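Local structure of aspartate aminotransferase (Rhodobacter sphaeroides, 3NRA) at residues B[104-109]-B[270-275]; B[75-80]-B[283-288]; B[214-219]-B[246-251]; B[113-118]-B[137-142]; B[260-265]-B[292-297]. The protein probably catalyses pyridoxal 5'-phosphate-dependent transfer of the amino group between L-aspartate and 2-oxoglutarate, giving oxaloacetate and L-glutamate. All coordinates share one frame; numbering follows the deposited sequence.

Contact 1: B[104-109]-B[270-275]; sequences GLIITP and AIIARM
Ile272 lies over one face of the peptide joining Gly104 and Leu105. Its CG2 sits above Leu105 N at 3.9 Å and its CD1 above Gly104 O at 4.1 Å, so the two ends of the branched side chain follow the length of the flat group. The edge of this strand is occupied differently: Ile106 and Thr108 pair through their backbones with strand 263-267. A second flat group, the carbonyl of Met275, receives Ile106 CD1 over its face, with 3.9 Å between that methyl and Met275 C.

The setting is the large, cofactor-binding domain of a fold-type I aminotransferase. Strand 105-108 is an outermost strand of the mixed seven-stranded sheet, and helix 269-282, which follows strand 263-267 in the chain, packs on it. The axes of 105-108 and 270-275 approach to 8.7 Å at an angle of 33°. No hydrogen bond joins the two segments, and the evidence for the contact is apolar burial: Ile106, Ile272 and Met275 account for most of the 236 Å² lost.

Ile106 does this work with two arms. Its CG1 stands opposite the backbone N (chi1 -174°) and sends CD1 toward the helix, onto the Met275 carbonyl, while CG2 meets both Ile272 CD1 and Met275 CE. Ile106 and Ile272 run past each other in opposite senses, with CG2 of the former 3.9 Å from CD1 of the latter. Met275, modelled as selenomethionine, bends at chi3 (63°), which swings its terminal methyl round to the strand and sets Met275 CE 4.0 Å from Ile106 CG2.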
# COMPACT_ATOMS: atom_id res chain seq x y z
N GLY B 104 9.30 -8.37 -15.76
CA GLY B 104 9.12 -9.46 -14.81
C GLY B 104 9.49 -9.14 -13.37
O GLY B 104 9.82 -10.05 -12.61
N LEU B 105 9.47 -7.85 -13.00
CA LEU B 105 9.96 -7.41 -11.67
C LEU B 105 9.21 -6.16 -11.24
O LEU B 105 9.21 -5.18 -11.94
CB LEU B 105 11.45 -7.13 -11.69
CG LEU B 105 12.07 -6.63 -10.37
CD1 LEU B 105 11.82 -7.60 -9.16
CD2 LEU B 105 13.55 -6.39 -10.56
N ILE B 106 8.54 -6.23 -10.09
CA ILE B 106 7.80 -5.11 -9.54
C ILE B 106 8.31 -4.85 -8.14
O ILE B 106 8.63 -5.81 -7.42
CB ILE B 106 6.26 -5.40 -9.51
CG1 ILE B 106 5.49 -4.17 -9.07
CG2 ILE B 106 5.94 -6.59 -8.60
CD1 ILE B 106 3.90 -4.30 -9.24
N ILE B 107 8.46 -3.55 -7.80
CA ILE B 107 8.74 -3.11 -6.45
C ILE B 107 7.46 -2.63 -5.76
O ILE B 107 6.73 -1.81 -6.32
CB ILE B 107 9.73 -1.96 -6.42
CG1 ILE B 107 11.02 -2.34 -7.19
CG2 ILE B 107 10.05 -1.59 -4.94
CD1 ILE B 107 12.09 -1.19 -7.25
N THR B 108 7.24 -3.10 -4.53
CA THR B 108 5.93 -3.04 -3.86
C THR B 108 6.07 -2.49 -2.42
O THR B 108 7.19 -2.49 -1.84
CB THR B 108 5.31 -4.44 -3.73
OG1 THR B 108 6.22 -5.29 -3.04
CG2 THR B 108 4.97 -5.05 -5.10
N PRO B 109 4.93 -2.03 -1.82
CA PRO B 109 4.93 -1.61 -0.41
C PRO B 109 5.02 -2.82 0.54
O PRO B 109 3.99 -3.37 0.98
CB PRO B 109 3.62 -0.85 -0.26
CG PRO B 109 2.74 -1.33 -1.41
CD PRO B 109 3.65 -1.70 -2.51
N ALA B 270 2.75 -12.05 -17.44
CA ALA B 270 1.33 -11.79 -17.45
C ALA B 270 0.84 -11.40 -16.04
O ALA B 270 0.10 -10.45 -15.88
CB ALA B 270 0.54 -13.03 -17.97
N ILE B 271 1.30 -12.10 -15.01
CA ILE B 271 0.82 -11.83 -13.67
C ILE B 271 1.42 -10.52 -13.12
O ILE B 271 0.71 -9.72 -12.52
CB ILE B 271 1.09 -13.01 -12.71
CG1 ILE B 271 0.35 -14.28 -13.18
CG2 ILE B 271 0.67 -12.61 -11.30
CD1 ILE B 271 0.75 -15.57 -12.43
N ILE B 272 2.71 -10.32 -13.34
CA ILE B 272 3.39 -9.09 -12.94
C ILE B 272 2.75 -7.87 -13.63
O ILE B 272 2.52 -6.87 -12.99
CB ILE B 272 4.91 -9.17 -13.26
CG1 ILE B 272 5.60 -10.18 -12.32
CG2 ILE B 272 5.56 -7.78 -13.17
CD1 ILE B 272 6.03 -9.62 -11.05
N ALA B 273 2.42 -7.98 -14.92
CA ALA B 273 1.73 -6.88 -15.63
C ALA B 273 0.36 -6.53 -14.96
O ALA B 273 0.03 -5.37 -14.78
CB ALA B 273 1.54 -7.20 -17.16
N ARG B 274 -0.40 -7.56 -14.59
CA ARG B 274 -1.64 -7.36 -13.83
C ARG B 274 -1.40 -6.67 -12.48
O ARG B 274 -2.09 -5.72 -12.15
CB ARG B 274 -2.38 -8.68 -13.64
CG ARG B 274 -2.92 -9.25 -14.96
CD ARG B 274 -4.05 -10.22 -14.73
NE ARG B 274 -3.61 -11.50 -14.17
CZ ARG B 274 -3.60 -12.68 -14.82
NH1 ARG B 274 -3.96 -12.79 -16.11
NH2 ARG B 274 -3.23 -13.78 -14.17
N MSE B 275 -0.38 -7.14 -11.74
CA MSE B 275 -0.05 -6.57 -10.42
C MSE B 275 0.34 -5.08 -10.53
O MSE B 275 0.04 -4.29 -9.64
CB MSE B 275 1.12 -7.36 -9.78
CG MSE B 275 0.81 -8.83 -9.44
SE MSE B 275 2.39 -9.82 -8.92
CE MSE B 275 2.79 -8.79 -7.36

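Contact 2: B[75-80]-B[283-288]; sequences TEYRGD and SLRAAG
The carbonyl oxygen of Thr75 is gripped by two nitrogens of one guanidinium group. Arg285 NE gives it the sounder bond, 2.9 Å to Thr75 O with an N-H...O angle of 141°, from a position tilted out of the carbonyl plane; Arg285 NH2 adds a weak second one at 3.0 Å to the same oxygen. The arginine reaches it by folding: CG is set between the backbone N and the carbonyl carbon (chi1 58°), and a further bend at chi3 turns the head to lie alongside the 75-80 loop.

Thr75 is itself tied down. Its OG1 donates to Glu76 O at 2.7 Å, and Gly79 N reaches that oxygen from the opposite face of the carbonyl plane, closing the type I beta turn 76-79. Tyr77 flanks the guanidinium obliquely, its ring plane 20° from the group, with Tyr77 CE1 3.8 Å from Arg285 NH2. The ring also abuts the backbone of Leu284: Tyr77 CD1 is 3.2 Å from Leu284 O. A water completes the join, donating to Tyr77 O and accepting from Ala286 N, both at 2.9 Å.

Both segments are loops, and 283-288 lies at the dimer interface. Leu284 and Arg285 pack against Arg261 of the second subunit, whose counterpart in this chain binds the cofactor phosphate, and Gln291 takes up Thr75 OG1 and Asp80 N. The guanidinium thus binds a backbone oxygen, and the water bridges two backbone atoms. With no acidic side chain of these two segments meeting Arg285, its charge is probably met in part by the dipole of the Thr75 carbonyl.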
# COMPACT_ATOMS: atom_id res chain seq x y z
N THR B 75 8.37 7.72 -9.51
CA THR B 75 8.89 6.57 -10.28
C THR B 75 7.74 5.98 -11.05
O THR B 75 6.57 6.30 -10.76
CB THR B 75 9.42 5.42 -9.35
OG1 THR B 75 8.30 4.72 -8.77
CG2 THR B 75 10.35 5.96 -8.25
N GLU B 76 8.06 5.09 -11.99
CA GLU B 76 7.07 4.27 -12.66
C GLU B 76 6.32 3.51 -11.59
O GLU B 76 6.88 3.22 -10.55
CB GLU B 76 7.76 3.30 -13.64
CG GLU B 76 8.21 3.98 -14.96
CD GLU B 76 8.97 3.05 -15.91
OE1 GLU B 76 8.76 1.81 -15.88
OE2 GLU B 76 9.76 3.59 -16.75
N TYR B 77 5.05 3.19 -11.84
CA TYR B 77 4.23 2.46 -10.84
C TYR B 77 4.86 1.13 -10.42
O TYR B 77 4.84 0.78 -9.26
CB TYR B 77 2.79 2.19 -11.35
CG TYR B 77 2.00 3.41 -11.75
CD1 TYR B 77 1.88 4.50 -10.91
CD2 TYR B 77 1.34 3.46 -12.98
CE1 TYR B 77 1.15 5.62 -11.27
CE2 TYR B 77 0.61 4.59 -13.37
CZ TYR B 77 0.51 5.66 -12.50
OH TYR B 77 -0.21 6.78 -12.88
N ARG B 78 5.45 0.42 -11.37
CA ARG B 78 6.17 -0.86 -11.07
C ARG B 78 7.53 -0.70 -10.34
O ARG B 78 8.13 -1.70 -9.93
CB ARG B 78 6.35 -1.69 -12.33
CG ARG B 78 7.33 -1.15 -13.33
CD ARG B 78 7.26 -1.93 -14.64
NE ARG B 78 6.02 -1.70 -15.38
CZ ARG B 78 5.81 -2.06 -16.65
NH1 ARG B 78 6.75 -2.71 -17.36
NH2 ARG B 78 4.63 -1.77 -17.22
N GLY B 79 8.03 0.53 -10.25
CA GLY B 79 9.21 0.85 -9.46
C GLY B 79 10.26 1.50 -10.31
O GLY B 79 10.28 1.32 -11.52
N ASP B 80 11.15 2.25 -9.66
CA ASP B 80 12.27 2.91 -10.32
C ASP B 80 13.04 1.96 -11.28
O ASP B 80 13.45 0.86 -10.90
CB ASP B 80 13.22 3.52 -9.27
CG ASP B 80 14.43 4.23 -9.90
OD1 ASP B 80 15.37 3.54 -10.38
OD2 ASP B 80 14.45 5.46 -9.93
N SER B 283 -1.94 1.98 -4.36
CA SER B 283 -1.13 3.01 -3.69
C SER B 283 -0.15 3.79 -4.59
O SER B 283 0.75 4.49 -4.07
CB SER B 283 -0.35 2.37 -2.53
OG SER B 283 0.57 1.38 -3.01
N LEU B 284 -0.36 3.74 -5.93
CA LEU B 284 0.56 4.30 -6.97
C LEU B 284 1.89 3.56 -7.08
O LEU B 284 2.19 3.00 -8.11
CB LEU B 284 0.79 5.81 -6.80
CG LEU B 284 -0.40 6.76 -6.81
CD1 LEU B 284 0.07 8.18 -6.55
CD2 LEU B 284 -1.18 6.68 -8.13
N ARG B 285 2.71 3.61 -6.03
CA ARG B 285 4.03 3.06 -6.09
C ARG B 285 4.49 2.74 -4.69
O ARG B 285 3.90 3.21 -3.73
CB ARG B 285 4.98 4.05 -6.75
CG ARG B 285 5.06 5.45 -6.04
CD ARG B 285 5.99 6.39 -6.77
NE ARG B 285 5.46 6.61 -8.09
CZ ARG B 285 4.48 7.46 -8.40
NH1 ARG B 285 3.97 8.32 -7.50
NH2 ARG B 285 4.01 7.47 -9.64
N ALA B 286 5.51 1.89 -4.58
CA ALA B 286 6.32 1.86 -3.37
C ALA B 286 6.90 3.26 -3.16
O ALA B 286 7.32 3.90 -4.13
CB ALA B 286 7.45 0.81 -3.51
N ALA B 287 6.94 3.72 -1.91
CA ALA B 287 7.40 5.10 -1.62
C ALA B 287 8.67 5.42 -2.42
O ALA B 287 9.67 4.67 -2.35
CB ALA B 287 7.65 5.29 -0.13
N GLY B 288 8.59 6.49 -3.23
CA GLY B 288 9.70 6.88 -4.08
C GLY B 288 11.03 6.94 -3.35
O GLY B 288 12.00 6.34 -3.79
O HOH W 1 6.73 0.87 -7.01

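Contact 3: B[214-219]-B[246-251]; sequences TVIADQ and VTIMGP
Two first torsions bring Asp218 and Ile248 together: Asp218 CG is turned opposite its own backbone N (chi1 -174°), and Ile248 CG1 is tucked between its N and carbonyl carbon (chi1 72°). The carboxylate carbon Asp218 CG thereby comes to 3.8 Å from Ile248 CG1, with the isoleucine's terminal methyl passing beside OD2.

The frame is a parallel pair of neighbouring strands, 214-218 and 245-249, in the central sheet of the fold-type I aminotransferase large domain. Their axes are 4.7 Å apart and 16° from parallel. Four backbone bonds fix the register: Val246 N to Val215 O, Ala217 N to Val246 O, Ile248 N to Ala217 O and Gln219 N to Ile248 O, the last at 2.9 Å. Ile216, Val246, Asp218 and Ile248 project to one face of the sheet, where Ile248 also meets Ala114 and Leu115 of helix 110-120; Ala217 and Thr247 project to the other.

Asp218 stands at the C-terminal end of its strand, where Asp218 OD2 is hydrogen-bonded to the pyridine nitrogen N1 of the lysine-pyridoxal phosphate adduct at position 253. Replacing it with an alanine would probably leave that ring nitrogen without its carboxylate partner and Ile248 CD1 without the group it packs on here.

On the opposite face Thr247 CG2 lies over the flat carboxamide of Gln219, 3.5 Å from Gln219 CD. His233 takes the amide nitrogen of that glutamine, while a water donates to Gln219 OE1 at 2.7 Å and sits 3.1 Å from Thr247 OG1.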
# COMPACT_ATOMS: atom_id res chain seq x y z
N THR B 214 -0.73 -21.89 -11.04
CA THR B 214 0.18 -20.81 -10.70
C THR B 214 0.61 -20.99 -9.24
O THR B 214 -0.20 -21.36 -8.38
CB THR B 214 -0.54 -19.41 -10.90
OG1 THR B 214 -0.74 -19.16 -12.29
CG2 THR B 214 0.25 -18.29 -10.32
N VAL B 215 1.88 -20.75 -8.96
CA VAL B 215 2.39 -20.82 -7.61
C VAL B 215 2.96 -19.46 -7.24
O VAL B 215 3.71 -18.86 -8.02
CB VAL B 215 3.55 -21.89 -7.49
CG1 VAL B 215 4.15 -21.87 -6.12
CG2 VAL B 215 3.04 -23.31 -7.84
N ILE B 216 2.57 -18.97 -6.06
CA ILE B 216 3.16 -17.78 -5.43
C ILE B 216 4.03 -18.27 -4.30
O ILE B 216 3.53 -18.84 -3.34
CB ILE B 216 2.05 -16.86 -4.85
CG1 ILE B 216 1.02 -16.47 -5.94
CG2 ILE B 216 2.66 -15.60 -4.16
CD1 ILE B 216 -0.35 -15.98 -5.36
N ALA B 217 5.35 -18.17 -4.46
CA ALA B 217 6.29 -18.63 -3.44
C ALA B 217 6.78 -17.43 -2.61
O ALA B 217 7.45 -16.53 -3.14
CB ALA B 217 7.45 -19.34 -4.08
N ASP B 218 6.39 -17.39 -1.34
CA ASP B 218 6.72 -16.28 -0.44
C ASP B 218 8.03 -16.63 0.31
O ASP B 218 8.03 -17.35 1.33
CB ASP B 218 5.54 -16.02 0.52
CG ASP B 218 5.74 -14.78 1.39
OD1 ASP B 218 6.88 -14.30 1.49
OD2 ASP B 218 4.75 -14.31 2.00
N GLN B 219 9.14 -16.09 -0.20
CA GLN B 219 10.47 -16.41 0.28
C GLN B 219 11.04 -15.27 1.08
O GLN B 219 12.28 -15.08 1.13
CB GLN B 219 11.37 -16.74 -0.91
CG GLN B 219 10.75 -17.80 -1.89
CD GLN B 219 11.78 -18.36 -2.89
OE1 GLN B 219 11.56 -19.41 -3.51
NE2 GLN B 219 12.93 -17.68 -3.02
N VAL B 246 5.28 -16.77 -9.42
CA VAL B 246 5.64 -15.48 -8.89
C VAL B 246 6.30 -15.71 -7.54
O VAL B 246 5.77 -16.43 -6.71
CB VAL B 246 4.41 -14.59 -8.74
CG1 VAL B 246 4.75 -13.27 -8.06
CG2 VAL B 246 3.79 -14.34 -10.13
N THR B 247 7.50 -15.17 -7.37
CA THR B 247 8.22 -15.25 -6.11
C THR B 247 8.21 -13.88 -5.52
O THR B 247 8.42 -12.89 -6.23
CB THR B 247 9.65 -15.70 -6.33
OG1 THR B 247 9.65 -16.94 -7.05
CG2 THR B 247 10.39 -15.89 -4.99
N ILE B 248 7.96 -13.80 -4.22
CA ILE B 248 7.97 -12.53 -3.52
C ILE B 248 8.92 -12.60 -2.35
O ILE B 248 9.07 -13.62 -1.74
CB ILE B 248 6.54 -12.07 -3.09
CG1 ILE B 248 5.98 -12.90 -1.94
CG2 ILE B 248 5.54 -12.13 -4.30
CD1 ILE B 248 4.51 -12.46 -1.54
N MSE B 249 9.63 -11.51 -2.13
CA MSE B 249 10.49 -11.36 -0.99
C MSE B 249 10.93 -9.91 -0.90
O MSE B 249 10.61 -9.10 -1.76
CB MSE B 249 11.73 -12.29 -1.09
CG MSE B 249 12.58 -12.09 -2.34
SE MSE B 249 14.00 -13.35 -2.42
CE MSE B 249 14.96 -12.78 -0.84
N GLY B 250 11.65 -9.58 0.16
CA GLY B 250 12.14 -8.24 0.35
C GLY B 250 13.05 -8.12 1.58
O GLY B 250 13.35 -9.11 2.23
N PRO B 251 13.45 -6.88 1.90
CA PRO B 251 14.38 -6.59 2.96
C PRO B 251 13.78 -6.23 4.32
O PRO B 251 14.50 -5.72 5.18
CB PRO B 251 15.13 -5.39 2.42
CG PRO B 251 14.10 -4.67 1.64
CD PRO B 251 13.29 -5.72 1.01
O HOH W 2 11.15 -19.47 -6.21

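Contact 4: B[113-118]-B[137-142]; sequences GALFLA and FANRKL
Leu142 forks between two residues of the neighbouring helix. One prong, Leu142 CD1, presses on the branch point of Leu115, with 3.5 Å to Leu115 CG, and touches its CD2 as well. The other prong, Leu142 CD2, comes to the edge of the Phe116 ring near its plane, 3.6 Å from Phe116 CD1, so the ring offers a rim and not a face. Leu115 extends across to its partners because its CG lies opposite the backbone N (chi1 -178°). From there Leu115 CD2 reaches Ala138 CB at 4.0 Å and, crossing at about a right angle, Asn139 OD1 at 3.7 Å. The latter is a methyl-to-oxygen contact, and no hydrogen bond joins the two segments.

The helices themselves are well separated: the axes of 113-118 and 137-142 come no closer than 10.7 Å and diverge by 25°, so the contact is made through side chains, with no backbone pairing. Both helices lie against one side of the central sheet of the large domain. Helix 137-145 is the connection of a beta-alpha-beta unit, linking the adjacent parallel strands 128-133 and 149-154, and helix 110-120 precedes that unit in the chain.

In the next shell, Leu184 on strand 182-186 touches both Leu115 and Asn139, which places the Leu115-Asn139 side of the contact on the sheet. Phe146 meets the Phe116 ring with the planes at about 45°. From across the dimer interface, Ile281 of the second subunit packs on Phe116, Ala138 and Leu142.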
# COMPACT_ATOMS: atom_id res chain seq x y z
N GLY B 113 2.70 -5.98 0.44
CA GLY B 113 2.24 -5.31 -0.78
C GLY B 113 2.24 -6.24 -1.99
O GLY B 113 1.25 -6.32 -2.71
N ALA B 114 3.34 -6.97 -2.16
CA ALA B 114 3.47 -7.93 -3.22
C ALA B 114 2.47 -9.09 -3.10
O ALA B 114 1.88 -9.52 -4.12
CB ALA B 114 4.90 -8.46 -3.28
N LEU B 115 2.28 -9.58 -1.87
CA LEU B 115 1.36 -10.68 -1.62
C LEU B 115 -0.08 -10.31 -1.97
O LEU B 115 -0.77 -11.08 -2.68
CB LEU B 115 1.45 -11.09 -0.16
CG LEU B 115 0.62 -12.27 0.32
CD1 LEU B 115 0.95 -13.56 -0.44
CD2 LEU B 115 0.78 -12.45 1.87
N PHE B 116 -0.54 -9.15 -1.48
CA PHE B 116 -1.85 -8.68 -1.84
C PHE B 116 -2.06 -8.67 -3.35
O PHE B 116 -3.10 -9.12 -3.85
CB PHE B 116 -2.09 -7.26 -1.33
CG PHE B 116 -3.47 -6.72 -1.69
CD1 PHE B 116 -4.58 -7.19 -1.07
CD2 PHE B 116 -3.62 -5.78 -2.67
CE1 PHE B 116 -5.83 -6.73 -1.40
CE2 PHE B 116 -4.87 -5.30 -3.00
CZ PHE B 116 -5.97 -5.77 -2.34
N LEU B 117 -1.14 -8.02 -4.05
CA LEU B 117 -1.26 -7.85 -5.51
C LEU B 117 -1.24 -9.20 -6.22
O LEU B 117 -2.02 -9.44 -7.13
CB LEU B 117 -0.11 -6.96 -6.03
CG LEU B 117 -0.13 -5.49 -5.57
CD1 LEU B 117 1.10 -4.78 -6.04
CD2 LEU B 117 -1.40 -4.78 -6.10
N ALA B 118 -0.35 -10.09 -5.77
CA ALA B 118 -0.18 -11.40 -6.37
C ALA B 118 -1.47 -12.23 -6.25
O ALA B 118 -1.91 -12.88 -7.22
CB ALA B 118 0.98 -12.12 -5.72
N PHE B 137 -0.36 -15.43 8.27
CA PHE B 137 -1.71 -14.96 8.72
C PHE B 137 -2.56 -14.40 7.58
O PHE B 137 -3.78 -14.60 7.54
CB PHE B 137 -1.58 -13.91 9.88
CG PHE B 137 -1.50 -12.46 9.41
CD1 PHE B 137 -0.32 -11.93 8.93
CD2 PHE B 137 -2.66 -11.66 9.39
CE1 PHE B 137 -0.28 -10.62 8.40
CE2 PHE B 137 -2.60 -10.35 8.89
CZ PHE B 137 -1.40 -9.84 8.39
N ALA B 138 -1.91 -13.74 6.62
CA ALA B 138 -2.64 -13.06 5.53
C ALA B 138 -3.19 -14.03 4.44
O ALA B 138 -4.08 -13.67 3.71
CB ALA B 138 -1.76 -11.96 4.88
N ASN B 139 -2.64 -15.24 4.36
CA ASN B 139 -2.88 -16.12 3.20
C ASN B 139 -4.36 -16.53 3.06
O ASN B 139 -4.97 -16.26 2.03
CB ASN B 139 -1.96 -17.37 3.26
CG ASN B 139 -0.48 -17.03 3.03
OD1 ASN B 139 -0.13 -15.87 2.94
ND2 ASN B 139 0.38 -18.06 2.92
N ARG B 140 -4.92 -17.11 4.11
CA ARG B 140 -6.35 -17.42 4.16
C ARG B 140 -7.22 -16.17 3.93
O ARG B 140 -8.22 -16.21 3.16
CB ARG B 140 -6.73 -18.05 5.50
CG ARG B 140 -8.19 -18.54 5.54
CD ARG B 140 -8.56 -19.21 6.84
NE ARG B 140 -9.85 -19.90 6.68
CZ ARG B 140 -10.48 -20.59 7.63
NH1 ARG B 140 -9.98 -20.71 8.86
NH2 ARG B 140 -11.64 -21.20 7.33
N LYS B 141 -6.88 -15.08 4.63
CA LYS B 141 -7.70 -13.87 4.60
C LYS B 141 -7.73 -13.25 3.21
O LYS B 141 -8.72 -12.67 2.80
CB LYS B 141 -7.19 -12.82 5.62
CG LYS B 141 -7.39 -13.20 7.06
CD LYS B 141 -6.85 -12.10 7.99
CE LYS B 141 -7.20 -12.39 9.46
N LEU B 142 -6.60 -13.32 2.50
CA LEU B 142 -6.52 -12.84 1.14
C LEU B 142 -7.40 -13.65 0.19
O LEU B 142 -8.18 -13.07 -0.58
CB LEU B 142 -5.09 -12.85 0.66
CG LEU B 142 -4.28 -11.67 1.16
CD1 LEU B 142 -2.83 -11.92 0.88
CD2 LEU B 142 -4.75 -10.37 0.50

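Contact 5: B[260-265]-B[292-297]; sequences YRLGVA and AVLRGW
Val293 sets a methyl over the Tyr260 ring, almost on the ring normal: Val293 CG1 is 3.9 Å from the ring centroid and only 13° off that normal, a CH-pi contact over the face. The methyl is nearly equidistant from the ring atoms along one side, with 3.8 Å to Tyr260 CE1. It can stand there because Val293 CG1 points opposite the carbonyl carbon (chi1 -53°).

Next to this pair, Leu262 and Leu294 reach toward each other tip to tip, with 3.9 Å between Leu262 CD1 and Leu294 CG. The approach of Leu262 to the other methyl of Val293 is modelled too short to be trusted. Further along, Val264 meets Trp297 at its edge, Val264 CG2 lying in the indole plane 3.9 Å from Trp297 CZ3. The indole nitrogen is turned to Glu255, with which Trp297 NE1 makes a hydrogen bond.

The segments join the start of strand 263-267, in the central sheet, to the loop and 3-10 turn after helix 288-291. Tyr260 also faces the dimer partner: its ring meets Tyr289 of the second subunit edge-to-face. A leucine in place of Tyr260 would probably cost Val293 the flat surface beneath its methyl and leave that Tyr289 without its aromatic mate.

No hydrogen bond crosses between 260-265 and 292-297, and the 300 Å² buried is largely hydrocarbon and ring. Such packing carries little directionality of its own. Arg261, between Tyr260 and Leu262 in sequence, bonds the cofactor phosphate through NH1 and does not touch 292-297, so apolar packing and phosphate binding fall to neighbouring residues of one short segment.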
# COMPACT_ATOMS: atom_id res chain seq x y z
N TYR B 260 11.01 1.10 6.09
CA TYR B 260 10.99 1.71 4.75
C TYR B 260 9.85 1.17 3.86
O TYR B 260 9.48 1.82 2.92
CB TYR B 260 12.34 1.51 4.07
CG TYR B 260 13.49 2.29 4.74
CD1 TYR B 260 13.68 3.64 4.49
CD2 TYR B 260 14.41 1.65 5.54
CE1 TYR B 260 14.74 4.35 5.10
CE2 TYR B 260 15.48 2.35 6.14
CZ TYR B 260 15.63 3.70 5.91
OH TYR B 260 16.69 4.40 6.49
N ARG B 261 9.31 -0.01 4.20
CA ARG B 261 8.14 -0.61 3.52
C ARG B 261 8.43 -0.98 2.01
O ARG B 261 7.87 -0.37 1.08
CB ARG B 261 6.90 0.28 3.66
CG ARG B 261 5.52 -0.47 3.39
CD ARG B 261 4.81 -0.81 4.70
NE ARG B 261 5.64 -1.66 5.54
CZ ARG B 261 5.72 -2.98 5.48
NH1 ARG B 261 4.92 -3.69 4.70
NH2 ARG B 261 6.59 -3.60 6.26
N LEU B 262 9.26 -2.01 1.80
CA LEU B 262 9.71 -2.42 0.48
C LEU B 262 9.62 -3.90 0.30
O LEU B 262 9.92 -4.66 1.21
CB LEU B 262 11.17 -1.96 0.23
CG LEU B 262 11.36 -0.46 0.29
CD1 LEU B 262 12.80 -0.14 0.56
CD2 LEU B 262 10.85 0.20 -1.02
N GLY B 263 9.14 -4.32 -0.87
CA GLY B 263 9.16 -5.70 -1.27
C GLY B 263 9.32 -5.76 -2.74
O GLY B 263 9.24 -4.74 -3.43
N VAL B 264 9.55 -6.96 -3.25
CA VAL B 264 9.54 -7.18 -4.69
C VAL B 264 8.81 -8.44 -5.03
O VAL B 264 8.69 -9.36 -4.19
CB VAL B 264 10.95 -7.28 -5.28
CG1 VAL B 264 11.71 -5.97 -5.09
CG2 VAL B 264 11.70 -8.50 -4.69
N ALA B 265 8.32 -8.49 -6.27
CA ALA B 265 7.78 -9.70 -6.86
C ALA B 265 8.37 -9.88 -8.25
O ALA B 265 8.62 -8.89 -8.96
CB ALA B 265 6.32 -9.64 -6.95
N ALA B 292 15.13 3.96 -2.96
CA ALA B 292 16.55 4.19 -2.98
C ALA B 292 17.36 3.26 -2.07
O ALA B 292 18.51 3.00 -2.39
CB ALA B 292 16.88 5.72 -2.61
N VAL B 293 16.79 2.80 -0.93
CA VAL B 293 17.57 1.92 -0.03
C VAL B 293 17.88 0.56 -0.67
O VAL B 293 18.86 -0.10 -0.30
CB VAL B 293 16.91 1.70 1.36
CG1 VAL B 293 16.57 3.05 2.03
CG2 VAL B 293 15.69 0.79 1.24
N LEU B 294 17.07 0.16 -1.66
CA LEU B 294 17.27 -1.09 -2.38
C LEU B 294 18.51 -1.11 -3.24
O LEU B 294 18.94 -2.18 -3.64
CB LEU B 294 16.04 -1.42 -3.27
CG LEU B 294 14.72 -1.65 -2.51
CD1 LEU B 294 13.56 -1.76 -3.48
CD2 LEU B 294 14.83 -2.91 -1.64
N ARG B 295 19.10 0.06 -3.52
CA ARG B 295 20.40 0.11 -4.22
C ARG B 295 21.51 -0.65 -3.45
O ARG B 295 22.48 -1.16 -4.06
CB ARG B 295 20.82 1.56 -4.47
CG ARG B 295 19.87 2.32 -5.41
CD ARG B 295 20.49 3.67 -5.91
NE ARG B 295 19.65 4.29 -6.95
CZ ARG B 295 18.73 5.24 -6.74
NH1 ARG B 295 18.52 5.77 -5.52
NH2 ARG B 295 18.00 5.68 -7.77
N GLY B 296 21.34 -0.76 -2.12
CA GLY B 296 22.26 -1.51 -1.25
C GLY B 296 21.91 -2.98 -1.02
O GLY B 296 22.68 -3.70 -0.39
N TRP B 297 20.73 -3.42 -1.49
CA TRP B 297 20.21 -4.73 -1.17
C TRP B 297 20.97 -5.80 -1.96
O TRP B 297 21.11 -5.69 -3.20
CB TRP B 297 18.70 -4.82 -1.48
CG TRP B 297 18.02 -6.08 -0.96
CD1 TRP B 297 18.36 -6.80 0.16
CD2 TRP B 297 16.83 -6.71 -1.49
NE1 TRP B 297 17.48 -7.87 0.32
CE2 TRP B 297 16.55 -7.83 -0.68
CE3 TRP B 297 16.02 -6.46 -2.59
CZ2 TRP B 297 15.48 -8.69 -0.93
CZ3 TRP B 297 14.97 -7.32 -2.86
CH2 TRP B 297 14.70 -8.41 -2.03

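How the contacts relate
From the N terminus, residues 75-80 open the longest loop, which contact 2 closes at 283-288. Inside it, 104-109 opens the loop of contact 1, closed at 270-275. Nested within both are contact 4, joining helix 110-120 to helix 137-145, and then contact 3, pairing strands 214-218 and 245-249; these two follow in series. Contact 5 starts inside both outer loops at 260-265 but ends beyond them at 292-297, so it crosses contacts 1 and 2. Strand 263-267 lies between strands 105-108 and 245-249, linking contacts 1, 3 and 5 through one sheet. Ile107 N and Arg78 O connect contact 1 to contact 2, and Ile248 and Leu115 connect contact 3 to contact 4.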